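Local coordinates for DNA repair protein PprA (Deinococcus deserti, PDB 6MC8) that binds DNA and, induced by radiation, takes part in the repair of DNA damage, probably with roles in filament formation and genome segregation, at residues A[189-194]-A[263-268]; A[141-146]-A[182-187]; A[71-76]-A[89-94]. The protein carries 2 engineered substitutions. All coordinates share one frame; numbering follows the deposited sequence.

Interaction 1. Residues A[189-194]-A[263-268]; sequences TLAVEV and VVRETG
Arg265 lies across from Ala191 on a neighbouring antiparallel strand, and its long side chain is a worked example of how one residue can use each part of its length differently. Arg265 CB sits 4.0 Å from Thr189 CG2 and as far from Leu190 O. With CG anti to the carbonyl carbon (chi1 -68°), Arg265 CG comes alongside the methyl of its pair mate, 3.8 Å from Ala191 CB. The chain runs extended from CG to NE, and CD still skirts the Thr189 methyl. The guanidinium of Arg265 then lies over Val263 of its own strand, whose CG1 is 3.5 Å from its plane, under the centre of one face, while NH1 makes a salt bridge with Asp78 of helix 62-80. The two strands, 189-195 and 261-267, are the third and last of a four-stranded antiparallel sheet, and their short segments run at 163° to each other. The hydrogen-bonded pairs are Leu190 with Glu266 and Val192 with Val264. Leu190 N to Glu266 O and Glu266 N to Leu190 O are both 2.7 Å; Val192 N to Val264 O and Val264 N to Val192 O are both 3.1 Å, and all four carbonyls point nearly straight at their donors. At the non-hydrogen-bonded pairs, CA-H...O contacts fill in, as from Arg265 CA to Leu190 O. Thr189 and Thr267 point the same way, side by side on the arginine's face. The other face bears Leu190, Val192, Val264 and Glu266: Val192 CG1 rests 4.3 Å from Val264 CB, and helix 274-304 packs against both valines through Met280 and Glu283.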
loop_
_atom_site.group_PDB
_atom_site.type_symbol
_atom_site.label_atom_id
_atom_site.label_comp_id
_atom_site.label_asym_id
_atom_site.label_seq_id
_atom_site.Cartn_x
_atom_site.Cartn_y
_atom_site.Cartn_z
ATOM N N THR A 189 8.740 -6.445 1.984
ATOM C CA THR A 189 10.110 -6.058 2.283
ATOM C C THR A 189 10.119 -4.838 3.196
ATOM O O THR A 189 9.704 -3.753 2.784
ATOM C CB THR A 189 10.873 -5.755 0.996
ATOM O OG1 THR A 189 10.817 -6.886 0.123
ATOM C CG2 THR A 189 12.322 -5.439 1.301
ATOM N N LEU A 190 10.595 -5.014 4.423
ATOM C CA LEU A 190 10.906 -3.899 5.304
ATOM C C LEU A 190 12.331 -3.447 5.030
ATOM O O LEU A 190 13.225 -4.274 4.845
ATOM C CB LEU A 190 10.758 -4.286 6.777
ATOM C CG LEU A 190 10.996 -3.175 7.803
ATOM C CD1 LEU A 190 9.930 -2.110 7.701
ATOM C CD2 LEU A 190 11.085 -3.717 9.205
ATOM N N ALA A 191 12.541 -2.139 4.991
ATOM C CA ALA A 191 13.847 -1.600 4.659
ATOM C C ALA A 191 14.141 -0.358 5.482
ATOM O O ALA A 191 13.227 0.361 5.889
ATOM C CB ALA A 191 13.937 -1.283 3.178
ATOM N N VAL A 192 15.423 -0.115 5.726
ATOM C CA VAL A 192 15.877 1.048 6.474
ATOM C C VAL A 192 17.157 1.571 5.827
ATOM O O VAL A 192 18.026 0.791 5.419
ATOM C CB VAL A 192 16.059 0.721 7.976
ATOM C CG1 VAL A 192 17.019 -0.421 8.202
ATOM C CG2 VAL A 192 16.502 1.939 8.760
ATOM N N GLU A 193 17.233 2.887 5.660
ATOM C CA GLU A 193 18.392 3.557 5.095
ATOM C C GLU A 193 19.045 4.389 6.185
ATOM O O GLU A 193 18.351 5.043 6.963
ATOM C CB GLU A 193 17.996 4.445 3.915
ATOM C CG GLU A 193 19.157 5.145 3.236
ATOM C CD GLU A 193 18.721 6.025 2.094
ATOM O OE1 GLU A 193 17.507 6.125 1.848
ATOM O OE2 GLU A 193 19.592 6.620 1.438
ATOM N N VAL A 194 20.368 4.344 6.249
ATOM C CA VAL A 194 21.162 5.183 7.137
ATOM C C VAL A 194 22.113 5.994 6.271
ATOM O O VAL A 194 22.899 5.425 5.509
ATOM C CB VAL A 194 21.915 4.335 8.175
ATOM C CG1 VAL A 194 22.950 5.150 8.879
ATOM C CG2 VAL A 194 20.945 3.780 9.187
ATOM N N VAL A 263 21.831 0.414 3.141
ATOM C CA VAL A 263 20.450 -0.043 3.206
ATOM C C VAL A 263 20.427 -1.499 3.655
ATOM O O VAL A 263 21.150 -2.337 3.107
ATOM C CB VAL A 263 19.741 0.125 1.845
ATOM C CG1 VAL A 263 18.308 -0.362 1.915
ATOM C CG2 VAL A 263 19.790 1.569 1.388
ATOM N N VAL A 264 19.600 -1.797 4.655
ATOM C CA VAL A 264 19.348 -3.162 5.103
ATOM C C VAL A 264 17.885 -3.485 4.838
ATOM O O VAL A 264 16.998 -2.700 5.191
ATOM C CB VAL A 264 19.702 -3.348 6.590
ATOM C CG1 VAL A 264 19.346 -4.743 7.059
ATOM C CG2 VAL A 264 21.168 -3.105 6.811
ATOM N N ARG A 265 17.634 -4.630 4.208
ATOM C CA ARG A 265 16.291 -5.058 3.852
ATOM C C ARG A 265 15.957 -6.384 4.522
ATOM O O ARG A 265 16.843 -7.179 4.844
ATOM C CB ARG A 265 16.138 -5.188 2.337
ATOM C CG ARG A 265 16.201 -3.865 1.608
ATOM C CD ARG A 265 16.102 -4.049 0.115
ATOM N NE ARG A 265 16.159 -2.780 -0.596
ATOM C CZ ARG A 265 17.280 -2.206 -1.011
ATOM N NH1 ARG A 265 18.448 -2.780 -0.778
ATOM N NH2 ARG A 265 17.233 -1.053 -1.650
ATOM N N GLU A 266 14.666 -6.608 4.737
ATOM C CA GLU A 266 14.167 -7.819 5.367
ATOM C C GLU A 266 12.821 -8.192 4.768
ATOM O O GLU A 266 11.902 -7.374 4.729
ATOM C CB GLU A 266 14.026 -7.644 6.876
ATOM C CG GLU A 266 13.540 -8.887 7.588
ATOM C CD GLU A 266 14.543 -10.018 7.557
ATOM O OE1 GLU A 266 15.759 -9.752 7.559
ATOM O OE2 GLU A 266 14.111 -11.180 7.508
ATOM N N THR A 267 12.710 -9.433 4.314
ATOM C CA THR A 267 11.500 -9.937 3.690
ATOM C C THR A 267 10.888 -11.029 4.557
ATOM O O THR A 267 11.596 -11.778 5.231
ATOM C CB THR A 267 11.789 -10.495 2.297
ATOM O OG1 THR A 267 12.672 -11.616 2.409
ATOM C CG2 THR A 267 12.455 -9.447 1.439
ATOM N N GLY A 268 9.565 -11.102 4.546
ATOM C CA GLY A 268 8.882 -12.194 5.205
ATOM C C GLY A 268 8.373 -11.912 6.603
ATOM O O GLY A 268 7.790 -10.859 6.867
#

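Interaction 2. Residues A[141-146]-A[182-187]; sequences GILPEG and RTWRQG
Ile142 is pressed between the flat groups of Arg182 and Trp184, two residues on one face of the inner strand 179-186 of the four-stranded antiparallel sheet. The irregular loop that carries the isoleucine thus covers this face by inserting a branched aliphatic side chain between a guanidinium and an indole. The tight part centres on CD1. Ile142 CD1 stands 3.4 Å from the centroid of the six-membered ring of Trp184, only 7° off the ring normal, a clear CH-pi contact, and it also lies 3.5 Å from Arg182 NE, over one face of the guanidinium. Ile142 CG2, the other branch, meets the pyrrole side of the same indole face, 3.5 Å from Trp184 NE1. A chi1 of 71° puts the Trp184 CG between the backbone N and the carbonyl carbon, and chi2 (102°) turns the ring face to the loop, while Arg182 NE is engaged in a salt bridge with Glu193. With an alanine in place of Trp184, Ile142 would probably lose the surface under both its methyl groups and be free to shift within a gap. The loop is tied down too, the amides of Ile142 and Leu143 both bonding to the carboxylate of Glu169. Packing is looser toward the exposed end of the strand. There Leu143 meets Trp184 obliquely and slides past the extended Gln186 in the opposite direction, with Arg166 of the second subunit also packing against it. Leu143 CD2 reaches Gln186 CB at 3.8 Å, and Leu143 CD1 lies 3.7 Å from Arg185 O.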
loop_
_atom_site.group_PDB
_atom_site.type_symbol
_atom_site.label_atom_id
_atom_site.label_comp_id
_atom_site.label_asym_id
_atom_site.label_seq_id
_atom_site.Cartn_x
_atom_site.Cartn_y
_atom_site.Cartn_z
ATOM N N GLY A 141 10.501 10.683 -2.517
ATOM C CA GLY A 141 10.083 9.512 -1.792
ATOM C C GLY A 141 10.513 8.242 -2.502
ATOM O O GLY A 141 10.615 8.184 -3.722
ATOM N N ILE A 142 10.782 7.212 -1.705
ATOM C CA ILE A 142 11.176 5.920 -2.252
ATOM C C ILE A 142 9.972 5.218 -2.864
ATOM O O ILE A 142 10.031 4.696 -3.982
ATOM C CB ILE A 142 11.830 5.070 -1.152
ATOM C CG1 ILE A 142 13.041 5.809 -0.602
ATOM C CG2 ILE A 142 12.213 3.708 -1.682
ATOM C CD1 ILE A 142 13.570 5.235 0.645
ATOM N N LEU A 143 8.863 5.211 -2.143
ATOM C CA LEU A 143 7.601 4.697 -2.635
ATOM C C LEU A 143 7.017 5.668 -3.657
ATOM O O LEU A 143 7.536 6.769 -3.850
ATOM C CB LEU A 143 6.661 4.480 -1.449
ATOM C CG LEU A 143 7.066 3.427 -0.426
ATOM C CD1 LEU A 143 6.023 3.363 0.656
ATOM C CD2 LEU A 143 7.250 2.084 -1.081
ATOM N N PRO A 144 5.942 5.292 -4.356
ATOM C CA PRO A 144 5.192 6.291 -5.124
ATOM C C PRO A 144 4.590 7.368 -4.234
ATOM O O PRO A 144 4.513 7.231 -3.010
ATOM C CB PRO A 144 4.106 5.464 -5.812
ATOM C CG PRO A 144 4.724 4.147 -5.981
ATOM C CD PRO A 144 5.564 3.925 -4.771
ATOM N N GLU A 145 4.168 8.454 -4.886
ATOM C CA GLU A 145 3.814 9.695 -4.204
ATOM C C GLU A 145 2.623 9.504 -3.284
ATOM O O GLU A 145 1.516 9.193 -3.728
ATOM C CB GLU A 145 3.525 10.798 -5.224
ATOM C CG GLU A 145 3.313 12.168 -4.594
ATOM C CD GLU A 145 3.125 13.274 -5.618
ATOM O OE1 GLU A 145 3.113 12.975 -6.829
ATOM O OE2 GLU A 145 2.997 14.447 -5.214
ATOM N N GLY A 146 2.879 9.659 -1.995
ATOM C CA GLY A 146 1.873 9.423 -0.991
ATOM C C GLY A 146 2.313 10.011 0.325
ATOM O O GLY A 146 3.222 10.838 0.384
ATOM N N ARG A 182 15.735 6.682 7.651
ATOM C CA ARG A 182 14.341 6.512 7.273
ATOM C C ARG A 182 14.038 5.035 7.067
ATOM O O ARG A 182 14.926 4.234 6.776
ATOM C CB ARG A 182 13.986 7.315 6.014
ATOM C CG ARG A 182 14.759 6.957 4.766
ATOM C CD ARG A 182 14.383 7.909 3.658
ATOM N NE ARG A 182 15.177 7.732 2.452
ATOM C CZ ARG A 182 15.020 8.456 1.351
ATOM N NH1 ARG A 182 14.094 9.396 1.308
ATOM N NH2 ARG A 182 15.787 8.242 0.296
ATOM N N THR A 183 12.765 4.690 7.224
ATOM C CA THR A 183 12.287 3.316 7.206
ATOM C C THR A 183 11.082 3.220 6.284
ATOM O O THR A 183 10.205 4.086 6.317
ATOM C CB THR A 183 11.926 2.860 8.635
ATOM O OG1 THR A 183 13.112 2.828 9.440
ATOM C CG2 THR A 183 11.253 1.492 8.653
ATOM N N TRP A 184 11.045 2.186 5.445
ATOM C CA TRP A 184 9.903 2.008 4.566
ATOM C C TRP A 184 9.639 0.529 4.328
ATOM O O TRP A 184 10.541 -0.306 4.417
ATOM C CB TRP A 184 10.107 2.749 3.239
ATOM C CG TRP A 184 11.123 2.179 2.297
ATOM C CD1 TRP A 184 10.875 1.434 1.188
ATOM C CD2 TRP A 184 12.546 2.289 2.396
ATOM N NE1 TRP A 184 12.048 1.096 0.571
ATOM C CE2 TRP A 184 13.092 1.604 1.295
ATOM C CE3 TRP A 184 13.412 2.899 3.307
ATOM C CZ2 TRP A 184 14.462 1.522 1.073
ATOM C CZ3 TRP A 184 14.770 2.813 3.084
ATOM C CH2 TRP A 184 15.281 2.124 1.982
ATOM N N ARG A 185 8.377 0.218 4.045
ATOM C CA ARG A 185 7.947 -1.104 3.616
ATOM C C ARG A 185 7.386 -1.015 2.204
ATOM O O ARG A 185 6.609 -0.108 1.900
ATOM C CB ARG A 185 6.896 -1.696 4.567
ATOM C CG ARG A 185 6.323 -3.031 4.094
ATOM C CD ARG A 185 5.350 -3.671 5.058
ATOM N NE ARG A 185 6.025 -4.224 6.221
ATOM C CZ ARG A 185 5.844 -3.797 7.458
ATOM N NH1 ARG A 185 4.995 -2.814 7.699
ATOM N NH2 ARG A 185 6.505 -4.358 8.456
ATOM N N GLN A 186 7.798 -1.940 1.343
ATOM C CA GLN A 186 7.209 -2.095 0.019
ATOM C C GLN A 186 6.867 -3.565 -0.167
ATOM O O GLN A 186 7.757 -4.388 -0.399
ATOM C CB GLN A 186 8.147 -1.606 -1.080
ATOM C CG GLN A 186 7.491 -1.577 -2.439
ATOM C CD GLN A 186 8.408 -1.058 -3.511
ATOM O OE1 GLN A 186 9.580 -0.791 -3.263
ATOM N NE2 GLN A 186 7.880 -0.897 -4.713
ATOM N N GLY A 187 5.584 -3.891 -0.060
ATOM C CA GLY A 187 5.142 -5.264 -0.156
ATOM C C GLY A 187 5.479 -6.067 1.078
ATOM O O GLY A 187 4.975 -5.785 2.167
#

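Interaction 3. Residues A[71-76]-A[89-94]; sequences QELRLA and HSARLI
At Leu73 and Arg74 helix 62-80 passes over the start of strand 89-95 at His89 and Ser90, the two short axes coming within 7.3 Å with their directions 144° apart. Two successive helix residues then divide the work, one apolar and one polar. Leu73 points at the strand, and its CD2 branch does the touching: it lies 3.5 Å from Ser90 O, 4.0 Å from His89 CB and more loosely beside Ala91 CB. Arg74 leaves the helix to one side of the strand, but its CG, anti to the carbonyl carbon, starts an extended chain that brings the guanidinium edge to the backbone. There Arg74 NE donates to His89 O over 2.8 Å, with an N-H...O angle of 148°. The donor lies in the carbonyl plane, whereas the oxygen is tilted 19° out of the guanidinium plane. Arg74 NH2 adds a weak bond to His89 O at 3.2 Å, so one carbonyl receives two N-H groups and the rotation of the guanidinium is restrained. The imidazole of His89 is held elsewhere, its NE2 bonding to Leu84 O and its ring stacking on that of His77. Strand 89-95 is an outermost strand of its three-stranded antiparallel sheet within the chain, paired with strand 100-107, whose Leu105 also touches Leu73. Helix 62-80 follows the strand further through Thr70, Leu69 and Glu66, while helix 35-43 packs against Glu72 and Ala76.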
loop_
_atom_site.group_PDB
_atom_site.type_symbol
_atom_site.label_atom_id
_atom_site.label_comp_id
_atom_site.label_asym_id
_atom_site.label_seq_id
_atom_site.Cartn_x
_atom_site.Cartn_y
_atom_site.Cartn_z
ATOM N N GLN A 71 22.503 -6.870 -9.949
ATOM C CA GLN A 71 22.571 -7.058 -8.493
ATOM C C GLN A 71 23.620 -6.122 -7.922
ATOM O O GLN A 71 23.335 -5.500 -6.947
ATOM C CB GLN A 71 22.786 -8.526 -8.146
ATOM C CG GLN A 71 23.054 -8.769 -6.675
ATOM C CD GLN A 71 23.338 -10.198 -6.294
ATOM O OE1 GLN A 71 24.454 -10.588 -6.043
ATOM N NE2 GLN A 71 22.306 -11.006 -6.229
ATOM N N GLU A 72 24.747 -5.988 -8.602
ATOM C CA GLU A 72 25.838 -5.181 -8.080
ATOM C C GLU A 72 25.578 -3.694 -8.285
ATOM O O GLU A 72 26.021 -2.868 -7.483
ATOM C CB GLU A 72 27.147 -5.610 -8.733
ATOM C CG GLU A 72 27.578 -7.001 -8.327
ATOM C CD GLU A 72 28.848 -7.447 -9.007
ATOM O OE1 GLU A 72 29.330 -6.729 -9.900
ATOM O OE2 GLU A 72 29.371 -8.518 -8.647
ATOM N N LEU A 73 24.856 -3.340 -9.350
ATOM C CA LEU A 73 24.486 -1.948 -9.578
ATOM C C LEU A 73 23.477 -1.465 -8.544
ATOM O O LEU A 73 23.536 -0.311 -8.105
ATOM C CB LEU A 73 23.923 -1.785 -10.986
ATOM C CG LEU A 73 23.469 -0.401 -11.449
ATOM C CD1 LEU A 73 24.630 0.560 -11.591
ATOM C CD2 LEU A 73 22.697 -0.513 -12.736
ATOM N N ARG A 74 22.548 -2.329 -8.139
ATOM C CA ARG A 74 21.565 -1.941 -7.135
ATOM C C ARG A 74 22.190 -1.858 -5.750
ATOM O O ARG A 74 21.778 -1.034 -4.928
ATOM C CB ARG A 74 20.392 -2.918 -7.146
ATOM C CG ARG A 74 19.506 -2.800 -8.367
ATOM C CD ARG A 74 18.464 -3.894 -8.411
ATOM N NE ARG A 74 17.645 -3.798 -9.610
ATOM C CZ ARG A 74 16.766 -4.716 -9.994
ATOM N NH1 ARG A 74 16.605 -5.821 -9.286
ATOM N NH2 ARG A 74 16.071 -4.538 -11.106
ATOM N N LEU A 75 23.189 -2.696 -5.473
ATOM C CA LEU A 75 23.888 -2.602 -4.197
ATOM C C LEU A 75 24.779 -1.368 -4.156
ATOM O O LEU A 75 24.960 -0.757 -3.098
ATOM C CB LEU A 75 24.695 -3.875 -3.944
ATOM C CG LEU A 75 25.414 -3.972 -2.597
ATOM C CD1 LEU A 75 24.419 -3.873 -1.457
ATOM C CD2 LEU A 75 26.207 -5.251 -2.491
ATOM N N ALA A 76 25.323 -0.972 -5.306
ATOM C CA ALA A 76 26.131 0.238 -5.360
ATOM C C ALA A 76 25.275 1.487 -5.202
ATOM O O ALA A 76 25.713 2.470 -4.597
ATOM C CB ALA A 76 26.922 0.284 -6.665
ATOM N N HIS A 89 16.900 0.157 -11.373
ATOM C CA HIS A 89 18.213 0.131 -11.998
ATOM C C HIS A 89 18.503 -1.258 -12.542
ATOM O O HIS A 89 18.206 -2.261 -11.891
ATOM C CB HIS A 89 19.303 0.520 -10.996
ATOM C CG HIS A 89 19.147 1.896 -10.431
ATOM N ND1 HIS A 89 19.449 3.034 -11.143
ATOM C CD2 HIS A 89 18.731 2.316 -9.214
ATOM C CE1 HIS A 89 19.222 4.094 -10.392
ATOM N NE2 HIS A 89 18.784 3.686 -9.217
ATOM N N SER A 90 19.124 -1.297 -13.709
ATOM C CA SER A 90 19.512 -2.566 -14.369
ATOM C C SER A 90 20.686 -2.370 -15.311
ATOM O O SER A 90 20.973 -1.269 -15.677
ATOM C CB SER A 90 18.398 -3.233 -15.066
ATOM O OG SER A 90 17.876 -2.408 -16.040
ATOM N N ALA A 91 21.357 -3.458 -15.625
ATOM C CA ALA A 91 22.479 -3.395 -16.566
ATOM C C ALA A 91 22.299 -4.480 -17.616
ATOM O O ALA A 91 21.615 -5.466 -17.354
ATOM C CB ALA A 91 23.776 -3.546 -15.850
ATOM N N ARG A 92 22.794 -4.195 -18.811
ATOM C CA ARG A 92 22.790 -5.163 -19.897
ATOM C C ARG A 92 24.122 -5.101 -20.625
ATOM O O ARG A 92 24.779 -4.059 -20.666
ATOM C CB ARG A 92 21.637 -4.924 -20.884
ATOM C CG ARG A 92 20.277 -5.308 -20.334
ATOM C CD ARG A 92 19.152 -4.996 -21.288
ATOM N NE ARG A 92 17.860 -5.297 -20.682
ATOM C CZ ARG A 92 16.689 -5.019 -21.240
ATOM N NH1 ARG A 92 16.641 -4.424 -22.421
ATOM N NH2 ARG A 92 15.568 -5.328 -20.609
ATOM N N LEU A 93 24.515 -6.235 -21.192
ATOM C CA LEU A 93 25.770 -6.321 -21.919
ATOM C C LEU A 93 25.607 -5.805 -23.339
ATOM O O LEU A 93 24.557 -5.970 -23.963
ATOM C CB LEU A 93 26.274 -7.759 -21.955
ATOM C CG LEU A 93 26.770 -8.384 -20.658
ATOM C CD1 LEU A 93 27.048 -9.852 -20.881
ATOM C CD2 LEU A 93 28.021 -7.676 -20.190
ATOM N N ILE A 94 26.679 -5.190 -23.808
ATOM C CA ILE A 94 26.772 -4.719 -25.205
ATOM C C ILE A 94 27.923 -5.501 -25.817
ATOM O O ILE A 94 29.015 -5.399 -25.355
ATOM C CB ILE A 94 26.912 -3.200 -25.292
ATOM C CG1 ILE A 94 25.728 -2.514 -24.622
ATOM C CG2 ILE A 94 27.034 -2.775 -26.732
ATOM C CD1 ILE A 94 25.899 -1.053 -24.439
#

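Overall arrangement
Interactions 1 and 2 are built on one sheet, and their centres lie 11 Å apart. Strands 179-186 and 189-195 follow each other in the chain and meet directly: the salt bridge of Arg182 joins the two contacts, and Ala191 N probably bonds to Trp184 O at 2.8 Å. Interaction 3 belongs to the other, three-stranded sheet, its centre 19 Å from that of interaction 1 and 22 Å from that of interaction 2, with nearest atoms about 6 and 10 Å away. Helix 62-80 links interactions 3 and 1, since it supplies both Arg74 and Asp78, the partner of Arg265. Leu85, in the connection between 71-76 and 89-94, touches Arg265, Glu193 and Ile142.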